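Local coordinates for capsid protein (Pseudomonas phage PP7, PDB 2QUD) that assembles as dimers into the T=3 icosahedral phage capsid, packages the viral RNA genome and represses translation of the viral replicase, at residues T55-L61 with H84-A90; L61-A66 with Y78-S83. One frame throughout, in Å; residues are numbered along the deposited sequence. Where two conformers were deposited one is given.

Contact 1 of 2, residues T55-L61 with H84-A90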
loop_
_atom_site.group_PDB
_atom_site.type_symbol
_atom_site.label_atom_id
_atom_site.label_comp_id
_atom_site.label_asym_id
_atom_site.label_seq_id
_atom_site.Cartn_x
_atom_site.Cartn_y
_atom_site.Cartn_z
ATOM N N THR A 55 22.390 3.777 2.134
ATOM C CA THR A 55 22.224 3.755 0.679
ATOM C C THR A 55 20.759 3.741 0.236
ATOM O O THR A 55 20.490 3.845 -0.965
ATOM C CB THR A 55 22.884 2.525 0.074
ATOM O OG1 THR A 55 22.302 1.338 0.636
ATOM C CG2 THR A 55 24.383 2.552 0.307
ATOM N N ALA A 56 19.829 3.573 1.177
ATOM C CA ALA A 56 18.414 3.486 0.850
ATOM C C ALA A 56 17.623 3.933 2.056
ATOM O O ALA A 56 18.123 4.044 3.172
ATOM C CB ALA A 56 18.030 2.088 0.481
ATOM N N TYR A 57 16.372 4.210 1.792
ATOM C CA TYR A 57 15.379 4.525 2.821
ATOM C C TYR A 57 14.244 3.511 2.745
ATOM O O TYR A 57 13.964 2.981 1.675
ATOM C CB TYR A 57 14.793 5.919 2.594
ATOM C CG TYR A 57 15.817 7.023 2.650
ATOM C CD1 TYR A 57 16.066 7.705 3.830
ATOM C CD2 TYR A 57 16.571 7.354 1.542
ATOM C CE1 TYR A 57 17.039 8.699 3.887
ATOM C CE2 TYR A 57 17.538 8.355 1.580
ATOM C CZ TYR A 57 17.767 9.022 2.760
ATOM O OH TYR A 57 18.717 10.007 2.805
ATOM N N ARG A 58 13.630 3.248 3.893
ATOM C CA ARG A 58 12.542 2.308 4.013
ATOM C C ARG A 58 11.375 3.091 4.601
ATOM O O ARG A 58 11.483 3.650 5.713
ATOM C CB ARG A 58 12.885 1.103 4.872
ATOM C CG ARG A 58 13.947 0.191 4.251
ATOM C CD ARG A 58 13.397 -0.628 3.083
ATOM N NE ARG A 58 12.615 -1.780 3.540
ATOM C CZ ARG A 58 13.109 -2.987 3.800
ATOM N NH1 ARG A 58 12.280 -3.945 4.196
ATOM N NH2 ARG A 58 14.416 -3.255 3.694
ATOM N N VAL A 59 10.291 3.195 3.825
ATOM C CA VAL A 59 9.020 3.768 4.284
ATOM C C VAL A 59 8.089 2.639 4.654
ATOM O O VAL A 59 7.890 1.706 3.871
ATOM C CB VAL A 59 8.329 4.592 3.173
ATOM C CG1 VAL A 59 6.930 5.006 3.607
ATOM C CG2 VAL A 59 9.155 5.795 2.772
ATOM N N ASN A 60 7.554 2.671 5.874
ATOM C CA ASN A 60 6.543 1.720 6.275
ATOM C C ASN A 60 5.275 2.469 6.624
ATOM O O ASN A 60 5.334 3.452 7.355
ATOM C CB ASN A 60 7.014 0.873 7.450
ATOM C CG ASN A 60 8.079 -0.111 7.056
ATOM O OD1 ASN A 60 9.268 0.183 7.125
ATOM N ND2 ASN A 60 7.661 -1.279 6.585
ATOM N N LEU A 61 4.153 2.040 6.050
ATOM C CA LEU A 61 2.851 2.566 6.403
ATOM C C LEU A 61 1.994 1.379 6.782
ATOM O O LEU A 61 1.988 0.392 6.075
ATOM C CB LEU A 61 2.205 3.250 5.212
ATOM C CG LEU A 61 2.956 4.412 4.522
ATOM C CD1 LEU A 61 2.178 4.973 3.273
ATOM C CD2 LEU A 61 3.249 5.499 5.570
ATOM N N HIS A 84 2.344 -1.134 3.828
ATOM C CA HIS A 84 3.210 -0.765 2.711
ATOM C C HIS A 84 4.635 -0.771 3.174
ATOM O O HIS A 84 4.944 -0.302 4.261
ATOM C CB HIS A 84 2.862 0.635 2.189
ATOM C CG HIS A 84 1.424 0.790 1.847
ATOM N ND1 HIS A 84 0.939 0.720 0.557
ATOM C CD2 HIS A 84 0.353 0.970 2.647
ATOM C CE1 HIS A 84 -0.376 0.858 0.585
ATOM N NE2 HIS A 84 -0.759 1.009 1.843
ATOM N N ASP A 85 5.525 -1.279 2.323
ATOM C CA ASP A 85 6.952 -1.274 2.596
ATOM C C ASP A 85 7.577 -0.783 1.294
ATOM O O ASP A 85 7.536 -1.474 0.285
ATOM C CB ASP A 85 7.408 -2.667 2.956
ATOM C CG ASP A 85 8.824 -2.714 3.483
ATOM O OD1 ASP A 85 9.025 -3.486 4.434
ATOM O OD2 ASP A 85 9.722 -2.015 2.977
ATOM N N VAL A 86 8.159 0.409 1.337
ATOM C CA VAL A 86 8.688 1.063 0.136
ATOM C C VAL A 86 10.201 1.247 0.329
ATOM O O VAL A 86 10.660 1.821 1.324
ATOM C CB VAL A 86 7.999 2.438 -0.163
ATOM C CG1 VAL A 86 8.335 2.925 -1.583
ATOM C CG2 VAL A 86 6.459 2.414 0.076
ATOM N N THR A 87 10.958 0.779 -0.659
ATOM C CA THR A 87 12.410 0.877 -0.675
ATOM C C THR A 87 12.759 1.932 -1.724
ATOM O O THR A 87 12.484 1.736 -2.920
ATOM C CB THR A 87 13.097 -0.449 -1.024
ATOM O OG1 THR A 87 12.824 -1.408 -0.002
ATOM C CG2 THR A 87 14.596 -0.272 -1.129
ATOM N N ILE A 88 13.352 3.020 -1.228
ATOM C CA ILE A 88 13.733 4.170 -2.032
ATOM C C ILE A 88 15.248 4.309 -1.961
ATOM O O ILE A 88 15.834 4.403 -0.889
ATOM C CB ILE A 88 13.012 5.456 -1.563
ATOM C CG1 ILE A 88 11.490 5.336 -1.791
ATOM C CG2 ILE A 88 13.563 6.683 -2.293
ATOM C CD1 ILE A 88 11.068 5.270 -3.250
ATOM N N VAL A 89 15.892 4.268 -3.120
ATOM C CA VAL A 89 17.337 4.236 -3.156
ATOM C C VAL A 89 17.894 5.654 -3.114
ATOM O O VAL A 89 17.394 6.564 -3.762
ATOM C CB VAL A 89 17.821 3.408 -4.377
ATOM C CG1 VAL A 89 19.329 3.476 -4.501
ATOM C CG2 VAL A 89 17.346 1.924 -4.240
ATOM N N ALA A 90 18.957 5.852 -2.326
ATOM C CA ALA A 90 19.436 7.206 -2.050
ATOM C C ALA A 90 20.039 7.915 -3.276
ATOM O O ALA A 90 19.959 9.129 -3.366
ATOM C CB ALA A 90 20.428 7.197 -0.884
HETATM O O HOH W 1 5.103 -1.970 6.416
#

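Contact 2 of 2, residues L61-A66 with Y78-S83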
loop_
_atom_site.group_PDB
_atom_site.type_symbol
_atom_site.label_atom_id
_atom_site.label_comp_id
_atom_site.label_asym_id
_atom_site.label_seq_id
_atom_site.Cartn_x
_atom_site.Cartn_y
_atom_site.Cartn_z
ATOM N N LEU A 61 4.153 2.040 6.050
ATOM C CA LEU A 61 2.851 2.566 6.403
ATOM C C LEU A 61 1.994 1.379 6.782
ATOM O O LEU A 61 1.988 0.392 6.075
ATOM C CB LEU A 61 2.205 3.250 5.212
ATOM C CG LEU A 61 2.956 4.412 4.522
ATOM C CD1 LEU A 61 2.178 4.973 3.273
ATOM C CD2 LEU A 61 3.249 5.499 5.570
ATOM N N LYS A 62 1.238 1.479 7.873
ATOM C CA LYS A 62 0.366 0.361 8.345
ATOM C C LYS A 62 -0.989 0.957 8.675
ATOM O O LYS A 62 -1.130 1.710 9.631
ATOM C CB LYS A 62 0.954 -0.313 9.587
ATOM C CG LYS A 62 0.168 -1.499 10.169
ATOM C CD LYS A 62 0.977 -2.114 11.332
ATOM C CE LYS A 62 0.427 -3.435 11.817
ATOM N NZ LYS A 62 1.312 -3.986 12.885
ATOM N N LEU A 63 -1.976 0.626 7.856
ATOM C CA LEU A 63 -3.372 1.003 8.090
ATOM C C LEU A 63 -4.069 -0.158 8.817
ATOM O O LEU A 63 -4.185 -1.259 8.265
ATOM C CB LEU A 63 -4.070 1.295 6.781
ATOM C CG LEU A 63 -5.437 1.953 6.866
ATOM C CD1 LEU A 63 -5.384 3.399 7.458
ATOM C CD2 LEU A 63 -6.134 1.960 5.514
ATOM N N ASP A 64 -4.512 0.131 10.049
ATOM C CA ASP A 64 -5.198 -0.827 10.908
ATOM C C ASP A 64 -6.658 -0.413 10.967
ATOM O O ASP A 64 -6.969 0.692 11.434
ATOM C CB ASP A 64 -4.608 -0.831 12.325
ATOM C CG ASP A 64 -3.228 -1.464 12.414
ATOM O OD1 ASP A 64 -2.971 -2.472 11.733
ATOM O OD2 ASP A 64 -2.424 -0.966 13.241
ATOM N N GLN A 65 -7.549 -1.302 10.503
ATOM C CA GLN A 65 -8.987 -1.056 10.561
ATOM C C GLN A 65 -9.632 -2.118 11.472
ATOM O O GLN A 65 -9.778 -3.270 11.085
ATOM C CB GLN A 65 -9.602 -1.060 9.169
ATOM C CG GLN A 65 -11.053 -0.680 9.153
ATOM C CD GLN A 65 -11.686 -0.828 7.807
ATOM O OE1 GLN A 65 -11.992 0.166 7.152
ATOM N NE2 GLN A 65 -11.877 -2.085 7.364
ATOM N N ALA A 66 -9.961 -1.718 12.699
ATOM C CA ALA A 66 -10.620 -2.605 13.641
ATOM C C ALA A 66 -12.091 -2.627 13.307
ATOM O O ALA A 66 -12.656 -1.635 12.850
ATOM C CB ALA A 66 -10.405 -2.135 15.096
ATOM N N TYR A 78 -12.422 -7.896 15.258
ATOM C CA TYR A 78 -11.255 -8.294 14.456
ATOM C C TYR A 78 -10.638 -7.034 13.893
ATOM O O TYR A 78 -11.294 -5.972 13.876
ATOM C CB TYR A 78 -11.600 -9.288 13.318
ATOM C CG TYR A 78 -12.656 -8.826 12.338
ATOM C CD1 TYR A 78 -12.343 -7.971 11.288
ATOM C CD2 TYR A 78 -13.974 -9.246 12.453
ATOM C CE1 TYR A 78 -13.326 -7.520 10.402
ATOM C CE2 TYR A 78 -14.961 -8.806 11.560
ATOM C CZ TYR A 78 -14.625 -7.940 10.544
ATOM O OH TYR A 78 -15.598 -7.521 9.662
ATOM N N THR A 79 -9.396 -7.171 13.436
ATOM C CA THR A 79 -8.653 -6.066 12.846
ATOM C C THR A 79 -8.084 -6.550 11.524
ATOM O O THR A 79 -7.463 -7.608 11.438
ATOM C CB THR A 79 -7.524 -5.552 13.754
ATOM O OG1 THR A 79 -8.073 -5.197 15.036
ATOM C CG2 THR A 79 -6.825 -4.301 13.117
ATOM N N GLN A 80 -8.309 -5.753 10.498
ATOM C CA GLN A 80 -7.689 -5.982 9.206
ATOM C C GLN A 80 -6.665 -4.899 8.921
ATOM O O GLN A 80 -6.770 -3.775 9.432
ATOM C CB GLN A 80 -8.761 -6.028 8.153
ATOM C CG GLN A 80 -9.698 -7.200 8.418
ATOM C CD GLN A 80 -10.699 -7.394 7.319
ATOM O OE1 GLN A 80 -10.693 -8.413 6.671
ATOM N NE2 GLN A 80 -11.580 -6.422 7.122
ATOM N N VAL A 81 -5.658 -5.260 8.129
ATOM C CA VAL A 81 -4.453 -4.464 7.999
ATOM C C VAL A 81 -4.053 -4.367 6.524
ATOM O O VAL A 81 -4.121 -5.359 5.798
ATOM C CB VAL A 81 -3.280 -5.091 8.786
ATOM C CG1 VAL A 81 -2.136 -4.140 8.813
ATOM C CG2 VAL A 81 -3.700 -5.465 10.232
ATOM N N TRP A 82 -3.654 -3.183 6.087
ATOM C CA TRP A 82 -2.934 -3.038 4.836
ATOM C C TRP A 82 -1.684 -2.241 5.027
ATOM O O TRP A 82 -1.729 -1.076 5.283
ATOM C CB TRP A 82 -3.827 -2.427 3.776
ATOM C CG TRP A 82 -3.331 -2.443 2.356
ATOM C CD1 TRP A 82 -2.056 -2.275 1.916
ATOM C CD2 TRP A 82 -4.129 -2.606 1.194
ATOM N NE1 TRP A 82 -2.015 -2.329 0.570
ATOM C CE2 TRP A 82 -3.278 -2.522 0.092
ATOM C CE3 TRP A 82 -5.487 -2.783 0.976
ATOM C CZ2 TRP A 82 -3.748 -2.635 -1.200
ATOM C CZ3 TRP A 82 -5.932 -2.900 -0.261
ATOM C CH2 TRP A 82 -5.085 -2.847 -1.349
ATOM N N SER A 83 -0.562 -2.931 4.922
ATOM C CA SER A 83 0.704 -2.271 5.148
ATOM C C SER A 83 1.507 -2.153 3.853
ATOM O O SER A 83 1.351 -2.931 2.927
ATOM C CB SER A 83 1.511 -2.967 6.245
ATOM O OG SER A 83 1.781 -4.295 5.886
HETATM O O HOH W 2 -11.671 -4.374 9.474
#

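Contact 1 of 2, residues T55-L61 with H84-A90
R58 reaches diagonally across two antiparallel strands to D85, the partner of N60, and forms a salt bridge with it on the face that carries the RNA-binding residues. The strands are the two arms of a beta hairpin, 56-68 and 76-89, and this contact is its open end. R58 grips the carboxylate side-on with two nitrogens. NE donates to OD2 of D85 over 3.0 Å, on the syn lone pair. NH1 reaches OD1 of D85 at 3.3 Å in a nearly straight bond that lies in the guanidinium plane. The two planes are turned 39° apart. The turn at chi2 (-74°) lays CD of R58 3.2 Å from OG1 of T87; the further turn at chi3 carries NE toward D85. N60 flanks D85 on the same face. Its ND2 makes a weak bond to OD1 of D85 and a shorter one to a water, the amide standing 71° from the carboxylate. A56, R58 and T87 bind RNA. The two-nitrogen grip on D85 probably helps to set the guanidinium of R58 in this dimer.

The other face carries Y57, V59, L61, H84, V86 and I88 and is largely apolar. V59 and V86 form a hydrogen-bonded pair and touch CB to CB at 4.0 Å. L100 of helix 94-109 packs on V86, and L116 of the second subunit packs on V59. H84 sets CD2 3.9 Å from CB of L61, while its ND1 is hydrogen-bonded to NE1 of W82 of the second subunit. H84 to T87 also pair with a strand of that subunit, which carries the sheet across the dimer. Near H84 one water bridges the strands: it accepts from ND2 of N60 and donates to O of H84, 2.7 Å from each.

Contact 2 of 2, residues L61-A66 with Y78-S83
D64 and V81 stand alongside each other and point the same way. OD1 of D64 lies against both methyl groups of V81, 3.4 Å from CG2 and nearly as close to CG1. D64 has CG anti to its own carbonyl carbon (chi1 -72°), and this swings the carboxylate toward the neighbouring strand. K62, next but one to D64 in the chain, also reaches V81. Its chain is fully extended and runs obliquely across the valine, with CG 3.8 Å from CG1 of V81 and CE also close to that methyl. V81 is thus touched by the lysine methylenes and by the carboxylate. K62, D64, V81 and S83 all bind RNA, so these side chains form part of one RNA-binding surface. R43, another RNA-binding residue, touches D64 from strand 43-50.

The backbone beneath is the turn-side half of the antiparallel beta hairpin 56-68/76-89. L63 pairs with W82 and Q65 with Q80, each through two N-H to O bonds. The bond from Q65 N to Q80 O is 2.8 Å and almost straight.

L63, Q65, Q80 and W82 point to the opposite face, where the second subunit packs. With CG anti to the backbone N (chi1 -174°) and the chain extended beyond it, Q65 reaches the second subunit, where its OE1 bonds to OG of S99. OE1 of Q80 bonds to V89 N of that subunit. The two amides share a water through their NE2 atoms, 3.1 Å from each. The same water donates to O of Q65 at 2.7 Å.

How the contacts relate
From the N terminus, the chain passes through strands 7-12, 15-24, 29-32 and 43-50 before entering strand 56-68. That strand supplies 55-61 to contact 1 and then 61-66 to contact 2, with L61 common to both. The chain turns and returns along strand 76-89. Residues 78-83 close the inner loop, contact 2, with 11 residues between its segments. Residues 84-90 then close the outer one, contact 1. The two loops nest and do not cross. Their centres lie 19 Å apart along one hairpin. Together they fix the last two strands of the sheet. Strand 76-89 continues the sheet into the second subunit, and both strands touch that subunit.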